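Local coordinates for carboxylesterase YbfK (PDB 4CCY), which hydrolyses carboxylic esters to an alcohol and a carboxylate, as a cytoplasmic carboxylesterase of the alpha/beta hydrolase superfamily, at residues S56-H61 / E121-A126; S133-F138 / E147-I152; I30-F35 / H45-G50. All blocks are in the same frame, centred on the assembly; numbering follows the deposited sequence.

Contact 1: residues S56-H61 / E121-A126; sequences SLILLH and ETAHLA
Leu57 runs nearly perpendicular to His124 on one face of the sheet, with Leu57 CD1 laid against His124 CB at 3.6 Å. The leucine reaches its neighbour because CG stands anti to the backbone N (chi1 171°), which swings the isobutyl end toward the strand 123-126. The same CD1 also approaches Ala126 CB, and from further along the strand Leu59 CD2 comes to that methyl at 3.7 Å, so the small alanine receives two leucine branches. On the other face Ile58 and Leu125 run alongside with their ends in one direction, Ile58 CB 3.9 Å from Leu125 CG, while Ile58 CG1 turns back along the strand to meet Ala123 CB at 3.9 Å. Helices 104-118 and 130-141 cover this face through Phe115, Ile135 and Phe138.

Between the faces runs a regular parallel ladder. His124 N donates to Ser56 O, Ile58 N to His124 O (2.8 Å, 167° at the hydrogen), Ala126 N to Ile58 O and Leu60 N to Ala126 O. The bond from His124 N to Ser56 O, with 150° at the hydrogen, is the least straight of the four. Beyond the segments, strand 82-86 binds the opposite backbone edge of 56-60, making the latter an interior strand of the hydrolase sheet, and 123-126 runs on toward Ser129, the nucleophile by similarity.

Chemically, then, from Leu57 to Leu60 the polar bonds between the strands are all backbone bonds, and the side chains that meet there are mostly hydrocarbon. His124 brings a polar ring, whose ND1 is hydrogen-bonded to Arg148 N, a backbone donor, which would probably favour the tautomer protonated at NE2.

Contact 2: residues S133-F138 / E147-I152; sequences SHIVNF and ERAVVI
Ile135 and Val136 meet Ala149 and Val151 without a ring on either side, and the one flat group touched is the peptide of Val150, whose O lies 4.0 Å from Ile135 CD1. The rings of the helix turn elsewhere: His134 meets Phe107 and Phe220, and Phe138 meets Phe115. What remains between helix and strand is a seam of branched aliphatic groups.

Ile135 does most of the work. Its CG2 methyl, anti to the backbone N, rests 3.8 Å from Ala149 CB and 4.1 Å from Val151 CG2, thus bridging two alternate residues of the strand. The longer branch, ending in CD1, reaches down toward the intervening Val150 backbone. Ile135 and Val151 interleave from opposite sides. Val136, one residue on, instead lies nearly perpendicular to Val151; its CG2 comes to 3.8 Å from Val151 CG2 and also lies near CG1. Of its two methyls, it is the one anti to the carbonyl carbon (CG1 takes chi1 -180°) that makes this contact. Val151 CG2 is therefore shared by two successive helix residues.

The strand alternates in the usual manner: Ala149 and Val151 face the helix, while Val150 points to the other face, where Val287 and Phe290 of helix 280-290 receive it. The axes of 133-138 and 148-152 approach to 8.1 Å, their directions 145° apart, so the two run roughly but not strictly antiparallel. Ile135 also packs on Leu125, so one side chain spans two neighbouring strands. This is the packing of a beta-alpha-beta crossover, built here from strand 123-128, helix 130-141 and strand 146-152, the unit that in alpha/beta hydrolases carries the nucleophile elbow, consistent with Ser129 between its first strand and its helix.

Contact 3: residues I30-F35 / H45-G50; sequences IESEAF and HIIASG
Phe35 O receives the N-H of Ile46 N at 2.8 Å, with 163° at the hydrogen, and the same oxygen also takes a CA-H...O contact from His45 CA and sits over one face of the His45 ring. The return bond, Phe35 N to Ile46 O, closes the pair at 3.0 Å. Two residues away, Glu33 and Ala48 form the second hydrogen-bonded pair, and Ala34 with Ile47 is the non-hydrogen-bonded pair between them.

The ring of Phe35 folds back over the neighbouring strand because its CG lies between the backbone N and the carbonyl carbon (chi1 57°). Ile46 CB stands over the ring face, 4.2 Å from the centroid, in a CH-pi contact, and Ala48 CB approaches the ring edge, 3.9 Å from Phe35 CE1. A serine here would probably take the ring away from Ile46 and Ala48, losing the CH-pi contact and leaving a gap above that face of the hairpin.

These strands make a beta hairpin, 33-37 with 42-49, at the border of the hydrolase sheet, where 42-49 joins strand 82-86 in antiparallel fashion. Glu33 bridges outward by salt bridges to Arg82 and Lys52. Past the ladder, Ile30 CD1 touches Ser49 CB at 3.7 Å, and a water donates to Glu31 O while accepting from Gly50 N at 2.9 Å.

All three contacts reach one sheet, and they follow in the chain as contact 3, contact 1, contact 2. Contacts 1 and 2 touch, their centres 9 Å apart: Thr122 OG1 and Glu147 OE2 at 2.6 Å and Ala123 O and Glu147 N at 2.8 Å are probable hydrogen bonds, while Ile135 CD1 packs on the backbone of Ala126. Both lie close to Ser129, the nucleophile by similarity: the side chains of Leu60 and Val151 are each about 9 Å from its side chain, and that of Val151 is about 10 Å from that of His273. Contact 3 stands apart from the annotated sites, its centre about 14 Å from that of contact 1 and 21 Å from that of contact 2.

Contact 1: residues S56-H61 / E121-A126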
# COMPACT_ATOMS: atom_id res chain seq x y z
N SER A 56 12.13 -1.75 12.93
CA SER A 56 11.82 -1.57 11.51
C SER A 56 10.31 -1.49 11.19
O SER A 56 9.51 -2.22 11.76
CB SER A 56 12.51 -2.65 10.68
OG SER A 56 13.91 -2.64 10.92
N LEU A 57 9.95 -0.59 10.27
CA LEU A 57 8.56 -0.52 9.78
C LEU A 57 8.54 -0.35 8.27
O LEU A 57 8.97 0.68 7.75
CB LEU A 57 7.77 0.61 10.48
CG LEU A 57 6.37 0.98 9.94
CD1 LEU A 57 5.36 -0.17 9.99
CD2 LEU A 57 5.82 2.21 10.65
N ILE A 58 8.03 -1.37 7.58
CA ILE A 58 7.91 -1.37 6.12
C ILE A 58 6.58 -0.73 5.75
O ILE A 58 5.54 -1.09 6.32
CB ILE A 58 7.89 -2.83 5.56
CG1 ILE A 58 9.14 -3.62 5.98
CG2 ILE A 58 7.68 -2.84 4.04
CD1 ILE A 58 10.45 -3.13 5.41
N LEU A 59 6.61 0.21 4.81
CA LEU A 59 5.38 0.86 4.34
C LEU A 59 5.06 0.49 2.91
O LEU A 59 5.92 0.60 2.03
CB LEU A 59 5.47 2.39 4.49
CG LEU A 59 5.65 2.92 5.92
CD1 LEU A 59 5.77 4.44 5.96
CD2 LEU A 59 4.52 2.44 6.83
N LEU A 60 3.82 0.06 2.66
CA LEU A 60 3.40 -0.30 1.30
C LEU A 60 2.20 0.54 0.83
O LEU A 60 1.11 0.47 1.41
CB LEU A 60 3.15 -1.81 1.18
CG LEU A 60 4.39 -2.68 1.38
CD1 LEU A 60 4.02 -4.12 1.71
CD2 LEU A 60 5.35 -2.61 0.18
N HIS A 61 2.44 1.34 -0.21
CA HIS A 61 1.46 2.29 -0.76
C HIS A 61 0.32 1.62 -1.51
O HIS A 61 0.38 0.44 -1.85
CB HIS A 61 2.18 3.27 -1.69
CG HIS A 61 2.83 2.57 -2.86
ND1 HIS A 61 2.14 2.22 -3.96
CD2 HIS A 61 4.12 2.09 -3.04
CE1 HIS A 61 2.95 1.57 -4.82
NE2 HIS A 61 4.16 1.49 -4.26
N GLU A 121 15.60 -9.17 9.80
CA GLU A 121 15.04 -10.46 10.16
C GLU A 121 13.52 -10.34 10.27
O GLU A 121 12.78 -11.13 9.66
CB GLU A 121 15.70 -10.99 11.44
CG GLU A 121 15.23 -12.37 11.90
CD GLU A 121 15.14 -13.41 10.78
OE1 GLU A 121 16.14 -13.63 10.06
OE2 GLU A 121 14.05 -14.01 10.63
N THR A 122 13.04 -9.36 11.03
CA THR A 122 11.60 -9.09 11.13
C THR A 122 11.29 -7.59 11.01
O THR A 122 12.21 -6.75 11.05
CB THR A 122 10.99 -9.60 12.46
OG1 THR A 122 11.47 -8.78 13.54
CG2 THR A 122 11.34 -11.07 12.73
N ALA A 123 10.01 -7.26 10.86
CA ALA A 123 9.57 -5.88 10.80
C ALA A 123 8.07 -5.75 11.05
O ALA A 123 7.30 -6.69 10.84
CB ALA A 123 9.89 -5.26 9.43
N HIS A 124 7.68 -4.56 11.48
CA HIS A 124 6.28 -4.14 11.38
C HIS A 124 6.00 -3.80 9.94
O HIS A 124 6.90 -3.38 9.20
CB HIS A 124 6.05 -2.92 12.27
CG HIS A 124 6.25 -3.18 13.75
ND1 HIS A 124 5.61 -4.17 14.41
CD2 HIS A 124 7.02 -2.51 14.70
CE1 HIS A 124 5.97 -4.15 15.71
NE2 HIS A 124 6.83 -3.12 15.89
N LEU A 125 4.76 -3.98 9.52
CA LEU A 125 4.35 -3.53 8.19
C LEU A 125 3.06 -2.71 8.27
O LEU A 125 2.17 -3.01 9.07
CB LEU A 125 4.18 -4.73 7.24
CG LEU A 125 5.45 -5.54 6.91
CD1 LEU A 125 5.59 -6.73 7.84
CD2 LEU A 125 5.48 -6.02 5.47
N ALA A 126 2.97 -1.66 7.45
CA ALA A 126 1.72 -0.90 7.33
C ALA A 126 1.48 -0.61 5.88
O ALA A 126 2.41 -0.25 5.16
CB ALA A 126 1.76 0.40 8.14

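Contact 2: residues S133-F138 / E147-I152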
# COMPACT_ATOMS: atom_id res chain seq x y z
N SER A 133 -3.13 -5.44 0.79
CA SER A 133 -3.28 -6.83 0.32
C SER A 133 -1.95 -7.57 0.24
O SER A 133 -1.89 -8.75 0.53
CB SER A 133 -4.05 -6.90 -1.00
OG SER A 133 -5.34 -6.31 -0.82
N HIS A 134 -0.87 -6.88 -0.11
CA HIS A 134 0.47 -7.48 -0.02
C HIS A 134 0.79 -7.93 1.39
O HIS A 134 1.34 -9.02 1.62
CB HIS A 134 1.55 -6.52 -0.51
CG HIS A 134 1.74 -6.55 -2.01
ND1 HIS A 134 2.63 -7.37 -2.61
CD2 HIS A 134 1.11 -5.83 -3.01
CE1 HIS A 134 2.56 -7.19 -3.95
NE2 HIS A 134 1.63 -6.25 -4.20
N ILE A 135 0.42 -7.09 2.36
CA ILE A 135 0.73 -7.37 3.76
C ILE A 135 -0.03 -8.59 4.27
O ILE A 135 0.57 -9.42 4.95
CB ILE A 135 0.56 -6.13 4.65
CG1 ILE A 135 1.70 -5.15 4.36
CG2 ILE A 135 0.58 -6.49 6.13
CD1 ILE A 135 1.39 -3.72 4.68
N VAL A 136 -1.31 -8.72 3.94
CA VAL A 136 -2.08 -9.89 4.34
C VAL A 136 -1.45 -11.14 3.74
O VAL A 136 -1.24 -12.14 4.43
CB VAL A 136 -3.56 -9.80 3.94
CG1 VAL A 136 -4.32 -11.04 4.39
CG2 VAL A 136 -4.19 -8.54 4.53
N ASN A 137 -1.11 -11.08 2.45
CA ASN A 137 -0.43 -12.19 1.77
C ASN A 137 0.93 -12.53 2.42
O ASN A 137 1.24 -13.71 2.63
CB ASN A 137 -0.23 -11.88 0.28
CG ASN A 137 0.35 -13.05 -0.48
OD1 ASN A 137 -0.31 -14.08 -0.63
ND2 ASN A 137 1.59 -12.90 -0.97
N PHE A 138 1.71 -11.50 2.73
CA PHE A 138 3.01 -11.68 3.40
C PHE A 138 2.92 -12.31 4.80
O PHE A 138 3.64 -13.25 5.09
CB PHE A 138 3.82 -10.35 3.43
CG PHE A 138 5.26 -10.54 3.85
CD1 PHE A 138 6.14 -11.24 3.04
CD2 PHE A 138 5.73 -10.03 5.06
CE1 PHE A 138 7.47 -11.43 3.42
CE2 PHE A 138 7.05 -10.21 5.45
CZ PHE A 138 7.92 -10.90 4.63
N GLU A 147 6.48 -8.70 12.64
CA GLU A 147 6.12 -8.30 14.00
C GLU A 147 4.60 -8.03 14.06
O GLU A 147 3.82 -8.95 14.29
CB GLU A 147 6.94 -7.09 14.48
CG GLU A 147 8.46 -7.32 14.66
CD GLU A 147 8.79 -8.39 15.70
OE1 GLU A 147 8.05 -8.53 16.69
OE2 GLU A 147 9.81 -9.11 15.54
N ARG A 148 4.18 -6.78 13.84
CA ARG A 148 2.76 -6.40 13.82
C ARG A 148 2.36 -5.85 12.46
O ARG A 148 3.18 -5.25 11.77
CB ARG A 148 2.45 -5.39 14.94
CG ARG A 148 2.67 -5.93 16.34
CD ARG A 148 2.12 -5.03 17.44
NE ARG A 148 1.65 -5.88 18.53
CZ ARG A 148 0.51 -5.76 19.17
NH1 ARG A 148 -0.33 -4.77 18.91
NH2 ARG A 148 0.22 -6.64 20.13
N ALA A 149 1.11 -6.05 12.07
CA ALA A 149 0.68 -5.73 10.72
C ALA A 149 -0.53 -4.80 10.71
O ALA A 149 -1.51 -5.05 11.42
CB ALA A 149 0.38 -7.00 9.93
N VAL A 150 -0.45 -3.74 9.90
CA VAL A 150 -1.53 -2.75 9.75
C VAL A 150 -2.03 -2.75 8.31
O VAL A 150 -1.27 -2.48 7.36
CB VAL A 150 -1.07 -1.32 10.10
CG1 VAL A 150 -2.23 -0.34 9.95
CG2 VAL A 150 -0.50 -1.24 11.51
N VAL A 151 -3.32 -3.04 8.14
CA VAL A 151 -3.93 -3.14 6.84
C VAL A 151 -5.03 -2.08 6.69
O VAL A 151 -6.05 -2.14 7.37
CB VAL A 151 -4.50 -4.56 6.64
CG1 VAL A 151 -5.24 -4.69 5.31
CG2 VAL A 151 -3.38 -5.60 6.74
N ILE A 152 -4.80 -1.12 5.80
CA ILE A 152 -5.74 0.01 5.61
C ILE A 152 -6.39 -0.05 4.22
O ILE A 152 -5.70 -0.09 3.21
CB ILE A 152 -5.06 1.40 5.82
CG1 ILE A 152 -4.24 1.44 7.12
CG2 ILE A 152 -6.10 2.53 5.80
CD1 ILE A 152 -3.33 2.65 7.23

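Contact 3: residues I30-F35 / H45-G50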
# COMPACT_ATOMS: atom_id res chain seq x y z
N ILE A 30 10.41 15.34 6.63
CA ILE A 30 11.65 15.03 7.35
C ILE A 30 12.74 14.59 6.36
O ILE A 30 12.46 14.37 5.18
CB ILE A 30 11.44 13.94 8.44
CG1 ILE A 30 11.02 12.61 7.79
CG2 ILE A 30 10.43 14.42 9.49
CD1 ILE A 30 10.72 11.49 8.78
N GLU A 31 13.97 14.48 6.86
CA GLU A 31 15.10 13.97 6.07
C GLU A 31 14.92 12.49 5.79
O GLU A 31 14.31 11.78 6.58
CB GLU A 31 16.43 14.18 6.81
CG GLU A 31 16.74 15.63 7.17
CD GLU A 31 16.85 16.53 5.94
OE1 GLU A 31 17.45 16.10 4.93
OE2 GLU A 31 16.35 17.68 5.99
N SER A 32 15.44 12.02 4.66
CA SER A 32 15.32 10.62 4.30
C SER A 32 16.38 10.22 3.29
O SER A 32 17.01 11.08 2.68
CB SER A 32 13.94 10.34 3.71
OG SER A 32 13.78 11.06 2.51
N GLU A 33 16.56 8.92 3.14
CA GLU A 33 17.54 8.38 2.21
C GLU A 33 16.80 7.58 1.17
O GLU A 33 16.07 6.66 1.51
CB GLU A 33 18.52 7.46 2.95
CG GLU A 33 19.46 8.16 3.92
CD GLU A 33 20.23 7.19 4.82
OE1 GLU A 33 19.79 6.03 4.99
OE2 GLU A 33 21.27 7.60 5.38
N ALA A 34 16.96 7.93 -0.10
CA ALA A 34 16.36 7.15 -1.18
C ALA A 34 17.43 6.26 -1.79
O ALA A 34 18.55 6.71 -1.99
CB ALA A 34 15.74 8.07 -2.23
N PHE A 35 17.11 4.99 -2.06
CA PHE A 35 18.07 4.06 -2.69
C PHE A 35 17.34 2.84 -3.26
O PHE A 35 16.13 2.70 -3.08
CB PHE A 35 19.17 3.61 -1.71
CG PHE A 35 18.64 2.98 -0.44
CD1 PHE A 35 18.14 3.76 0.61
CD2 PHE A 35 18.64 1.60 -0.30
CE1 PHE A 35 17.65 3.18 1.77
CE2 PHE A 35 18.14 1.01 0.87
CZ PHE A 35 17.65 1.80 1.90
N HIS A 45 12.78 0.44 -5.21
CA HIS A 45 13.06 1.75 -4.61
C HIS A 45 12.59 1.83 -3.19
O HIS A 45 11.48 1.39 -2.87
CB HIS A 45 12.45 2.88 -5.44
CG HIS A 45 12.95 4.26 -5.08
ND1 HIS A 45 12.28 5.07 -4.23
CD2 HIS A 45 14.07 4.97 -5.49
CE1 HIS A 45 12.94 6.24 -4.11
NE2 HIS A 45 14.03 6.18 -4.88
N ILE A 46 13.47 2.36 -2.32
CA ILE A 46 13.17 2.54 -0.89
C ILE A 46 13.38 4.01 -0.49
O ILE A 46 14.38 4.61 -0.86
CB ILE A 46 14.12 1.70 0.01
CG1 ILE A 46 14.29 0.26 -0.52
CG2 ILE A 46 13.72 1.78 1.48
CD1 ILE A 46 13.10 -0.65 -0.38
N ILE A 47 12.44 4.57 0.28
CA ILE A 47 12.69 5.81 0.99
C ILE A 47 12.73 5.50 2.49
O ILE A 47 11.73 5.09 3.05
CB ILE A 47 11.64 6.89 0.69
CG1 ILE A 47 11.60 7.18 -0.82
CG2 ILE A 47 11.95 8.15 1.48
CD1 ILE A 47 10.49 8.11 -1.27
N ALA A 48 13.90 5.69 3.11
CA ALA A 48 14.12 5.35 4.52
C ALA A 48 14.25 6.58 5.43
O ALA A 48 14.97 7.53 5.10
CB ALA A 48 15.36 4.46 4.67
N SER A 49 13.56 6.56 6.56
CA SER A 49 13.58 7.68 7.50
C SER A 49 13.60 7.17 8.94
O SER A 49 13.38 6.00 9.19
CB SER A 49 12.38 8.60 7.28
OG SER A 49 12.05 8.70 5.90
N GLY A 50 13.86 8.07 9.90
CA GLY A 50 13.78 7.70 11.30
C GLY A 50 15.10 7.21 11.87
O GLY A 50 16.04 7.00 11.11
O HOH W 1 14.67 10.75 9.11